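Local structure of formate dehydrogenase (Pyrobaculum aerophilum, 1QP8) at residues E15-Y20 with E277-L282; I69-T74 with A295-Y300; I102-K107 with R115-P120. The protein probably reduces 2-keto acids such as glyoxylate or hydroxypyruvate with a bound NADPH, as a member of the D-isomer specific 2-hydroxyacid dehydrogenase family. All blocks are in the same frame, centred on the assembly; numbering follows the deposited sequence.

Contact 1 (E15-Y20 with E277-L282)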
loop_
_atom_site.group_PDB
_atom_site.type_symbol
_atom_site.label_atom_id
_atom_site.label_comp_id
_atom_site.label_asym_id
_atom_site.label_seq_id
_atom_site.Cartn_x
_atom_site.Cartn_y
_atom_site.Cartn_z
ATOM N N GLU A 15 -28.108 20.488 12.733
ATOM C CA GLU A 15 -27.944 21.549 13.692
ATOM C C GLU A 15 -27.438 22.783 12.958
ATOM O O GLU A 15 -28.076 23.840 12.989
ATOM C CB GLU A 15 -26.964 21.148 14.791
ATOM C CG GLU A 15 -27.004 22.101 15.975
ATOM C CD GLU A 15 -26.193 21.618 17.158
ATOM O OE1 GLU A 15 -26.381 20.451 17.571
ATOM O OE2 GLU A 15 -25.375 22.409 17.679
ATOM N N GLU A 16 -26.301 22.647 12.284
ATOM C CA GLU A 16 -25.724 23.771 11.555
ATOM C C GLU A 16 -26.627 24.375 10.460
ATOM O O GLU A 16 -26.757 25.600 10.361
ATOM C CB GLU A 16 -24.377 23.356 10.960
ATOM C CG GLU A 16 -23.214 23.485 11.937
ATOM C CD GLU A 16 -22.882 24.936 12.260
ATOM O OE1 GLU A 16 -22.539 25.692 11.319
ATOM O OE2 GLU A 16 -22.965 25.324 13.451
ATOM N N LEU A 17 -27.258 23.531 9.649
ATOM C CA LEU A 17 -28.105 24.048 8.589
ATOM C C LEU A 17 -29.251 24.881 9.119
ATOM O O LEU A 17 -29.602 25.903 8.532
ATOM C CB LEU A 17 -28.655 22.906 7.728
ATOM C CG LEU A 17 -27.643 22.160 6.844
ATOM C CD1 LEU A 17 -28.377 21.186 5.922
ATOM C CD2 LEU A 17 -26.848 23.159 6.026
ATOM N N ARG A 18 -29.830 24.452 10.238
ATOM C CA ARG A 18 -30.961 25.167 10.822
ATOM C C ARG A 18 -30.642 26.593 11.247
ATOM O O ARG A 18 -31.547 27.410 11.404
ATOM C CB ARG A 18 -31.534 24.379 11.995
ATOM C CG ARG A 18 -32.170 23.079 11.556
ATOM C CD ARG A 18 -32.835 22.355 12.704
ATOM N NE ARG A 18 -33.333 21.044 12.293
ATOM C CZ ARG A 18 -33.884 20.164 13.125
ATOM N NH1 ARG A 18 -34.012 20.460 14.412
ATOM N NH2 ARG A 18 -34.294 18.983 12.676
ATOM N N LYS A 19 -29.362 26.898 11.425
ATOM C CA LYS A 19 -28.959 28.242 11.816
ATOM C C LYS A 19 -28.928 29.143 10.583
ATOM O O LYS A 19 -28.880 30.374 10.695
ATOM C CB LYS A 19 -27.579 28.206 12.470
ATOM C CG LYS A 19 -27.504 27.287 13.667
ATOM C CD LYS A 19 -26.118 27.295 14.279
ATOM C CE LYS A 19 -26.051 26.370 15.498
ATOM N NZ LYS A 19 -24.759 26.460 16.261
ATOM N N TYR A 20 -28.972 28.521 9.402
ATOM C CA TYR A 20 -28.926 29.269 8.148
ATOM C C TYR A 20 -30.107 29.128 7.213
ATOM O O TYR A 20 -30.408 30.053 6.474
ATOM C CB TYR A 20 -27.667 28.909 7.363
ATOM C CG TYR A 20 -26.409 29.371 8.028
ATOM C CD1 TYR A 20 -25.756 28.567 8.961
ATOM C CD2 TYR A 20 -25.913 30.646 7.792
ATOM C CE1 TYR A 20 -24.646 29.034 9.655
ATOM C CE2 TYR A 20 -24.813 31.119 8.470
ATOM C CZ TYR A 20 -24.187 30.314 9.406
ATOM O OH TYR A 20 -23.126 30.814 10.123
ATOM N N GLU A 277 -18.509 18.899 5.168
ATOM C CA GLU A 277 -17.828 19.790 4.242
ATOM C C GLU A 277 -18.796 20.387 3.232
ATOM O O GLU A 277 -18.641 21.534 2.817
ATOM C CB GLU A 277 -16.711 19.049 3.532
ATOM C CG GLU A 277 -15.424 19.808 3.581
ATOM C CD GLU A 277 -14.243 18.916 3.335
ATOM O OE1 GLU A 277 -13.976 18.041 4.192
ATOM O OE2 GLU A 277 -13.584 19.083 2.280
ATOM N N ALA A 278 -19.796 19.608 2.842
ATOM C CA ALA A 278 -20.792 20.082 1.898
ATOM C C ALA A 278 -21.604 21.172 2.582
ATOM O O ALA A 278 -21.931 22.202 1.979
ATOM C CB ALA A 278 -21.700 18.948 1.489
ATOM N N VAL A 279 -21.920 20.938 3.852
ATOM C CA VAL A 279 -22.700 21.890 4.614
ATOM C C VAL A 279 -21.894 23.154 4.820
ATOM O O VAL A 279 -22.457 24.248 4.889
ATOM C CB VAL A 279 -23.126 21.314 5.978
ATOM C CG1 VAL A 279 -23.793 22.389 6.806
ATOM C CG2 VAL A 279 -24.101 20.177 5.780
ATOM N N ARG A 280 -20.574 23.024 4.903
ATOM C CA ARG A 280 -19.763 24.226 5.088
ATOM C C ARG A 280 -19.704 25.069 3.827
ATOM O O ARG A 280 -19.719 26.294 3.891
ATOM C CB ARG A 280 -18.352 23.875 5.555
ATOM C CG ARG A 280 -18.364 23.134 6.872
ATOM C CD ARG A 280 -17.053 23.218 7.627
ATOM N NE ARG A 280 -16.975 22.153 8.625
ATOM C CZ ARG A 280 -16.608 20.904 8.352
ATOM N NH1 ARG A 280 -16.273 20.564 7.112
ATOM N NH2 ARG A 280 -16.596 19.989 9.313
ATOM N N ASN A 281 -19.678 24.413 2.676
ATOM C CA ASN A 281 -19.587 25.128 1.419
ATOM C C ASN A 281 -20.889 25.834 1.100
ATOM O O ASN A 281 -20.919 26.925 0.518
ATOM C CB ASN A 281 -19.246 24.154 0.303
ATOM C CG ASN A 281 -18.770 24.857 -0.947
ATOM O OD1 ASN A 281 -17.831 25.650 -0.898
ATOM N ND2 ASN A 281 -19.415 24.574 -2.075
ATOM N N LEU A 282 -21.970 25.195 1.497
ATOM C CA LEU A 282 -23.290 25.713 1.248
ATOM C C LEU A 282 -23.500 26.975 2.072
ATOM O O LEU A 282 -24.097 27.950 1.609
ATOM C CB LEU A 282 -24.284 24.625 1.618
ATOM C CG LEU A 282 -25.773 24.768 1.399
ATOM C CD1 LEU A 282 -26.012 25.520 0.137
ATOM C CD2 LEU A 282 -26.403 23.364 1.357
#
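Leu17 sets its CG opposite its own carbonyl carbon and next to its backbone N (chi1 -69°), and Val279 turns CG1 opposite its backbone N (chi1 173°); these settings bring a leucine methyl and a valine methyl together between helix 11-18 and helix 268-286. Val279 projects from its backbone toward helix 11-18, whereas Leu17 leaves its own helix at a slant and its branched end closes in. Leu17 CD2 lies 3.2 Å from Val279 CG1. The second branch of the valine also takes part, with Val279 CG2 4.1 Å from Leu17 CD2, so the leucine end rests against both arms of the fork.

At the margin, the aliphatic base of Glu16 adds a looser touch, its CB 4.3 Å from Val279 CG1. The carboxylate of Glu16 is occupied within its own segment, where Glu16 OE2 forms a salt bridge with Lys19 NZ at 3.5 Å.

Leu17 also packs on Leu3 of strand 2-4 and Ile23 of strand 22-24, two neighbouring parallel strands, and Leu282 of helix 268-286 touches Leu3 as well. Both Leu17 and Val279 are buried, and what joins the two segments is packing between saturated carbons. The cohesion here is therefore hydrophobic, and it depends on shape and burial rather than on charge or directed bonds.

Contact 2 (I69-T74 with A295-Y300)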
loop_
_atom_site.group_PDB
_atom_site.type_symbol
_atom_site.label_atom_id
_atom_site.label_comp_id
_atom_site.label_asym_id
_atom_site.label_seq_id
_atom_site.Cartn_x
_atom_site.Cartn_y
_atom_site.Cartn_z
ATOM N N ILE A 69 -31.369 20.619 -15.534
ATOM C CA ILE A 69 -31.001 21.670 -14.599
ATOM C C ILE A 69 -30.914 22.984 -15.356
ATOM O O ILE A 69 -30.039 23.154 -16.202
ATOM C CB ILE A 69 -29.603 21.452 -13.974
ATOM C CG1 ILE A 69 -29.578 20.168 -13.154
ATOM C CG2 ILE A 69 -29.220 22.666 -13.121
ATOM C CD1 ILE A 69 -28.177 19.747 -12.752
ATOM N N PRO A 70 -31.814 23.928 -15.061
ATOM C CA PRO A 70 -31.765 25.225 -15.758
ATOM C C PRO A 70 -30.318 25.734 -15.775
ATOM O O PRO A 70 -29.628 25.686 -14.768
ATOM C CB PRO A 70 -32.700 26.089 -14.922
ATOM C CG PRO A 70 -33.753 25.073 -14.463
ATOM C CD PRO A 70 -32.917 23.870 -14.088
ATOM N N PRO A 71 -29.847 26.216 -16.927
ATOM C CA PRO A 71 -28.491 26.735 -17.164
ATOM C C PRO A 71 -27.911 27.765 -16.199
ATOM O O PRO A 71 -26.716 28.040 -16.244
ATOM C CB PRO A 71 -28.581 27.289 -18.583
ATOM C CG PRO A 71 -29.608 26.411 -19.213
ATOM C CD PRO A 71 -30.666 26.324 -18.146
ATOM N N HIS A 72 -28.743 28.316 -15.328
ATOM C CA HIS A 72 -28.299 29.341 -14.387
ATOM C C HIS A 72 -28.199 28.855 -12.947
ATOM O O HIS A 72 -27.819 29.625 -12.064
ATOM C CB HIS A 72 -29.300 30.481 -14.394
ATOM C CG HIS A 72 -30.655 30.057 -13.927
ATOM N ND1 HIS A 72 -31.679 29.736 -14.797
ATOM C CD2 HIS A 72 -31.133 29.815 -12.684
ATOM C CE1 HIS A 72 -32.721 29.312 -14.113
ATOM N NE2 HIS A 72 -32.419 29.344 -12.823
ATOM N N VAL A 73 -28.539 27.594 -12.705
ATOM C CA VAL A 73 -28.558 27.075 -11.355
ATOM C C VAL A 73 -27.307 26.985 -10.509
ATOM O O VAL A 73 -27.425 26.918 -9.288
ATOM C CB VAL A 73 -29.288 25.734 -11.323
ATOM C CG1 VAL A 73 -29.094 25.031 -9.976
ATOM C CG2 VAL A 73 -30.767 25.991 -11.552
ATOM N N THR A 74 -26.114 26.997 -11.092
ATOM C CA THR A 74 -24.899 26.931 -10.251
ATOM C C THR A 74 -24.850 25.658 -9.419
ATOM O O THR A 74 -25.536 25.543 -8.411
ATOM C CB THR A 74 -24.814 28.084 -9.230
ATOM O OG1 THR A 74 -25.210 29.310 -9.853
ATOM C CG2 THR A 74 -23.394 28.210 -8.687
ATOM N N ALA A 295 -19.240 23.868 -10.502
ATOM C CA ALA A 295 -19.129 23.108 -11.736
ATOM C C ALA A 295 -19.184 23.993 -12.965
ATOM O O ALA A 295 -19.902 24.998 -13.003
ATOM C CB ALA A 295 -20.236 22.086 -11.814
ATOM N N LYS A 296 -18.415 23.604 -13.973
ATOM C CA LYS A 296 -18.388 24.308 -15.249
ATOM C C LYS A 296 -19.340 23.473 -16.112
ATOM O O LYS A 296 -18.982 22.408 -16.598
ATOM C CB LYS A 296 -16.970 24.288 -15.811
ATOM C CG LYS A 296 -16.814 24.953 -17.145
ATOM C CD LYS A 296 -15.376 24.877 -17.622
ATOM C CE LYS A 296 -15.268 25.362 -19.055
ATOM N NZ LYS A 296 -13.863 25.442 -19.530
ATOM N N ARG A 297 -20.567 23.952 -16.274
ATOM C CA ARG A 297 -21.592 23.233 -17.030
ATOM C C ARG A 297 -21.168 22.584 -18.344
ATOM O O ARG A 297 -21.452 21.414 -18.563
ATOM C CB ARG A 297 -22.788 24.151 -17.286
ATOM C CG ARG A 297 -24.060 23.422 -17.677
ATOM C CD ARG A 297 -25.146 24.409 -18.075
ATOM N NE ARG A 297 -26.389 23.746 -18.456
ATOM C CZ ARG A 297 -27.298 23.296 -17.594
ATOM N NH1 ARG A 297 -27.119 23.440 -16.285
ATOM N NH2 ARG A 297 -28.390 22.691 -18.045
ATOM N N GLU A 298 -20.486 23.312 -19.225
ATOM C CA GLU A 298 -20.111 22.702 -20.500
ATOM C C GLU A 298 -19.256 21.441 -20.394
ATOM O O GLU A 298 -19.167 20.681 -21.353
ATOM C CB GLU A 298 -19.426 23.708 -21.422
ATOM C CG GLU A 298 -18.028 24.094 -21.031
ATOM C CD GLU A 298 -17.364 24.903 -22.122
ATOM O OE1 GLU A 298 -16.215 25.357 -21.929
ATOM O OE2 GLU A 298 -18.002 25.078 -23.181
ATOM N N ASP A 299 -18.625 21.217 -19.244
ATOM C CA ASP A 299 -17.828 20.009 -19.062
ATOM C C ASP A 299 -18.759 18.811 -19.139
ATOM O O ASP A 299 -18.321 17.710 -19.428
ATOM C CB ASP A 299 -17.111 19.998 -17.712
ATOM C CG ASP A 299 -15.824 20.795 -17.732
ATOM O OD1 ASP A 299 -15.394 21.209 -18.835
ATOM O OD2 ASP A 299 -15.233 21.000 -16.645
ATOM N N TYR A 300 -20.044 19.034 -18.888
ATOM C CA TYR A 300 -21.021 17.958 -18.952
ATOM C C TYR A 300 -22.052 18.274 -20.020
ATOM O O TYR A 300 -22.866 17.420 -20.370
ATOM C CB TYR A 300 -21.743 17.783 -17.612
ATOM C CG TYR A 300 -20.829 17.765 -16.410
ATOM C CD1 TYR A 300 -20.328 18.952 -15.875
ATOM C CD2 TYR A 300 -20.429 16.561 -15.830
ATOM C CE1 TYR A 300 -19.458 18.940 -14.807
ATOM C CE2 TYR A 300 -19.552 16.543 -14.757
ATOM C CZ TYR A 300 -19.070 17.736 -14.253
ATOM O OH TYR A 300 -18.185 17.732 -13.200
#
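Arg297 and Ile69 meet through hydrogen bonds to a single backbone carbonyl. The arginine chain runs extended from CG to NE, with CG opposite its backbone N (chi1 -162°), and carries the guanidinium across to the loop 69-74, about 13 Å from the bound NADPH. Arg297 NH2 donates to Ile69 O at 2.5 Å, reaching the oxygen almost end-on (C=O...N 161°) but tilted 26° from the guanidinium plane. Arg297 NH1 gives the same oxygen a second, weak bond of 2.9 Å, so two nitrogens share one acceptor.

Van der Waals packing completes the grip. Pro71 CA sits over the centre of one guanidinium face, 3.6 Å above its plane, while Ile69 CB lies at the edge, 3.9 Å from Arg297 NH1. Trp66 also touches the arginine side chain.

Just after the acceptor, backbone bonding shapes a type I beta turn from Pro70 to Val73, closed by Val73 N to Pro70 O at 3.0 Å. In segment 295-300, Ala295 bonds to Val75 through the main chain and the Tyr300 ring stacks with that of Trp66.

The arrangement fits the family's fold, in which the C-terminal tail returns to the substrate-binding domain, built mainly from the N-terminal part of the chain.

Contact 3 (I102-K107 with R115-P120)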
loop_
_atom_site.group_PDB
_atom_site.type_symbol
_atom_site.label_atom_id
_atom_site.label_comp_id
_atom_site.label_asym_id
_atom_site.label_seq_id
_atom_site.Cartn_x
_atom_site.Cartn_y
_atom_site.Cartn_z
ATOM N N ILE A 102 -1.709 -10.606 -3.073
ATOM C CA ILE A 102 -2.882 -11.436 -3.297
ATOM C C ILE A 102 -2.519 -12.765 -3.926
ATOM O O ILE A 102 -2.964 -13.818 -3.469
ATOM C CB ILE A 102 -3.888 -10.769 -4.222
ATOM C CG1 ILE A 102 -4.625 -9.647 -3.502
ATOM C CG2 ILE A 102 -4.902 -11.791 -4.678
ATOM C CD1 ILE A 102 -5.591 -8.913 -4.403
ATOM N N GLN A 103 -1.722 -12.712 -4.987
ATOM C CA GLN A 103 -1.328 -13.934 -5.683
ATOM C C GLN A 103 -0.535 -14.904 -4.807
ATOM O O GLN A 103 -0.884 -16.080 -4.719
ATOM C CB GLN A 103 -0.568 -13.616 -6.984
ATOM C CG GLN A 103 0.177 -12.304 -7.001
ATOM C CD GLN A 103 -0.706 -11.091 -7.294
ATOM O OE1 GLN A 103 -0.761 -10.597 -8.424
ATOM N NE2 GLN A 103 -1.394 -10.602 -6.266
ATOM N N TYR A 104 0.507 -14.431 -4.133
ATOM C CA TYR A 104 1.265 -15.343 -3.281
ATOM C C TYR A 104 0.431 -15.867 -2.112
ATOM O O TYR A 104 0.601 -17.002 -1.674
ATOM C CB TYR A 104 2.549 -14.676 -2.769
ATOM C CG TYR A 104 3.764 -14.962 -3.636
ATOM C CD1 TYR A 104 4.379 -13.950 -4.378
ATOM C CD2 TYR A 104 4.293 -16.246 -3.720
ATOM C CE1 TYR A 104 5.495 -14.210 -5.191
ATOM C CE2 TYR A 104 5.414 -16.518 -4.528
ATOM C CZ TYR A 104 6.009 -15.493 -5.262
ATOM O OH TYR A 104 7.097 -15.763 -6.063
ATOM N N GLY A 105 -0.483 -15.046 -1.611
ATOM C CA GLY A 105 -1.315 -15.491 -0.509
ATOM C C GLY A 105 -2.130 -16.692 -0.950
ATOM O O GLY A 105 -2.371 -17.616 -0.169
ATOM N N GLU A 106 -2.555 -16.678 -2.214
ATOM C CA GLU A 106 -3.333 -17.777 -2.765
ATOM C C GLU A 106 -2.459 -19.008 -2.856
ATOM O O GLU A 106 -2.842 -20.087 -2.403
ATOM C CB GLU A 106 -3.876 -17.437 -4.155
ATOM C CG GLU A 106 -4.964 -16.380 -4.159
ATOM C CD GLU A 106 -5.983 -16.598 -3.057
ATOM O OE1 GLU A 106 -6.507 -17.724 -2.937
ATOM O OE2 GLU A 106 -6.263 -15.639 -2.305
ATOM N N LYS A 107 -1.269 -18.848 -3.427
ATOM C CA LYS A 107 -0.362 -19.978 -3.568
ATOM C C LYS A 107 -0.048 -20.606 -2.220
ATOM O O LYS A 107 0.033 -21.824 -2.113
ATOM C CB LYS A 107 0.911 -19.541 -4.276
ATOM C CG LYS A 107 0.608 -18.845 -5.612
ATOM C CD LYS A 107 1.866 -18.403 -6.346
ATOM C CE LYS A 107 2.758 -19.593 -6.617
ATOM N NZ LYS A 107 3.795 -19.283 -7.611
ATOM N N ARG A 115 8.737 -19.887 -5.061
ATOM C CA ARG A 115 8.997 -18.464 -5.197
ATOM C C ARG A 115 9.262 -18.226 -6.671
ATOM O O ARG A 115 10.245 -17.591 -7.045
ATOM C CB ARG A 115 10.226 -18.051 -4.374
ATOM C CG ARG A 115 10.138 -18.403 -2.895
ATOM C CD ARG A 115 11.232 -17.715 -2.082
ATOM N NE ARG A 115 12.014 -18.688 -1.328
ATOM C CZ ARG A 115 12.545 -18.472 -0.129
ATOM N NH1 ARG A 115 12.389 -17.303 0.471
ATOM N NH2 ARG A 115 13.214 -19.440 0.484
ATOM N N ASP A 116 8.371 -18.743 -7.506
ATOM C CA ASP A 116 8.508 -18.611 -8.951
ATOM C C ASP A 116 8.082 -17.276 -9.526
ATOM O O ASP A 116 8.376 -16.992 -10.679
ATOM C CB ASP A 116 7.692 -19.686 -9.648
ATOM C CG ASP A 116 6.255 -19.699 -9.181
ATOM O OD1 ASP A 116 6.002 -20.235 -8.071
ATOM O OD2 ASP A 116 5.395 -19.161 -9.916
ATOM N N VAL A 117 7.369 -16.472 -8.749
ATOM C CA VAL A 117 6.903 -15.169 -9.236
ATOM C C VAL A 117 7.809 -14.062 -8.720
ATOM O O VAL A 117 8.016 -13.945 -7.509
ATOM C CB VAL A 117 5.477 -14.831 -8.727
ATOM C CG1 VAL A 117 4.995 -13.540 -9.361
ATOM C CG2 VAL A 117 4.523 -15.961 -9.024
ATOM N N GLU A 118 8.352 -13.242 -9.613
ATOM C CA GLU A 118 9.210 -12.163 -9.143
ATOM C C GLU A 118 8.369 -10.981 -8.668
ATOM O O GLU A 118 7.338 -10.641 -9.262
ATOM C CB GLU A 118 10.196 -11.709 -10.224
ATOM C CG GLU A 118 11.170 -10.645 -9.719
ATOM C CD GLU A 118 12.453 -10.561 -10.528
ATOM O OE1 GLU A 118 12.384 -10.336 -11.756
ATOM O OE2 GLU A 118 13.536 -10.717 -9.926
ATOM N N ILE A 119 8.816 -10.371 -7.578
ATOM C CA ILE A 119 8.128 -9.239 -6.985
ATOM C C ILE A 119 8.623 -7.920 -7.554
ATOM O O ILE A 119 9.779 -7.555 -7.389
ATOM C CB ILE A 119 8.300 -9.300 -5.474
ATOM C CG1 ILE A 119 7.644 -10.594 -4.989
ATOM C CG2 ILE A 119 7.695 -8.075 -4.814
ATOM C CD1 ILE A 119 7.676 -10.805 -3.525
ATOM N N PRO A 120 7.753 -7.196 -8.267
ATOM C CA PRO A 120 8.116 -5.914 -8.869
ATOM C C PRO A 120 8.492 -4.914 -7.816
ATOM O O PRO A 120 8.058 -5.015 -6.669
ATOM C CB PRO A 120 6.838 -5.472 -9.568
ATOM C CG PRO A 120 6.190 -6.745 -9.925
ATOM C CD PRO A 120 6.389 -7.573 -8.658
#
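Tyr104 reaches from helix 101-109 to the backbone of Val117, where its hydroxyl gives its proton to a main-chain carbonyl: Tyr104 OH to Val117 O measures 2.5 Å, a modelled length too short to be read as unusual strength. The acceptor lies at the ring edge, in the plane of the ring. The hydroxyl Tyr104 OH also comes within 2.8 Å of Val117 N, so it sits close to both main-chain polar atoms of that residue.

The second polar link is ionic. Lys107 NZ donates to Asp116 OD1 in a salt bridge whose very short modelled distance, 2.4 Å, carries no extra meaning, and Asp116 OD2 is also near, 2.8 Å from Lys107 NZ. A bend at chi3 (59°) turns the ammonium toward the loop, and Asp116 holds CG between its backbone N and carbonyl carbon (chi1 53°), which swings the carboxylate to meet it. Asp112 offers the ammonium a long, weak second partner.

Apolar contacts fill in around these bonds. Val117 CB is 3.6 Å from Tyr104 CZ, and Ile119 CG1 is 4.2 Å from Tyr104 CE1. A phenylalanine in place of Tyr104 would probably keep much of this packing but leave the Val117 carbonyl without its hydroxyl donor and the loop less firmly tied to the helix.

Further polar groups of the loop are met by the second subunit. Glu118 OE2 accepts from the backbone N of its Glu268, Arg115 makes weak bonds to its Asn241 and Trp260, and Ile119 bonds to it through the main chain; Tyr104 itself packs on Pro259 of that subunit. Within the chain, Lys99 NZ donates to Pro120 O. One hydroxyl bond and one salt bridge thus tie the irregular loop to its own helix, which the loop's bonds link in turn to the subunit interface.

How the contacts relate
From the N terminus the chain passes through helix 11-18, against which helix 268-286 later packs to close contact 1, and then through the loop before strand 75-76, which the C-terminal tail meets in contact 2. Because their segments alternate, these two long closures cross; both join the early part of the chain to its end, their centres about 22 Å apart. Contact 3 is short-range: the loop 115-120 folds back on 102-107 of helix 101-109, within the span of both larger loops. Its centre is about 49 Å from that of contact 1 and about 48 Å from that of contact 2, across the chain's centre, in the part of the NAD-binding region that meets the second subunit.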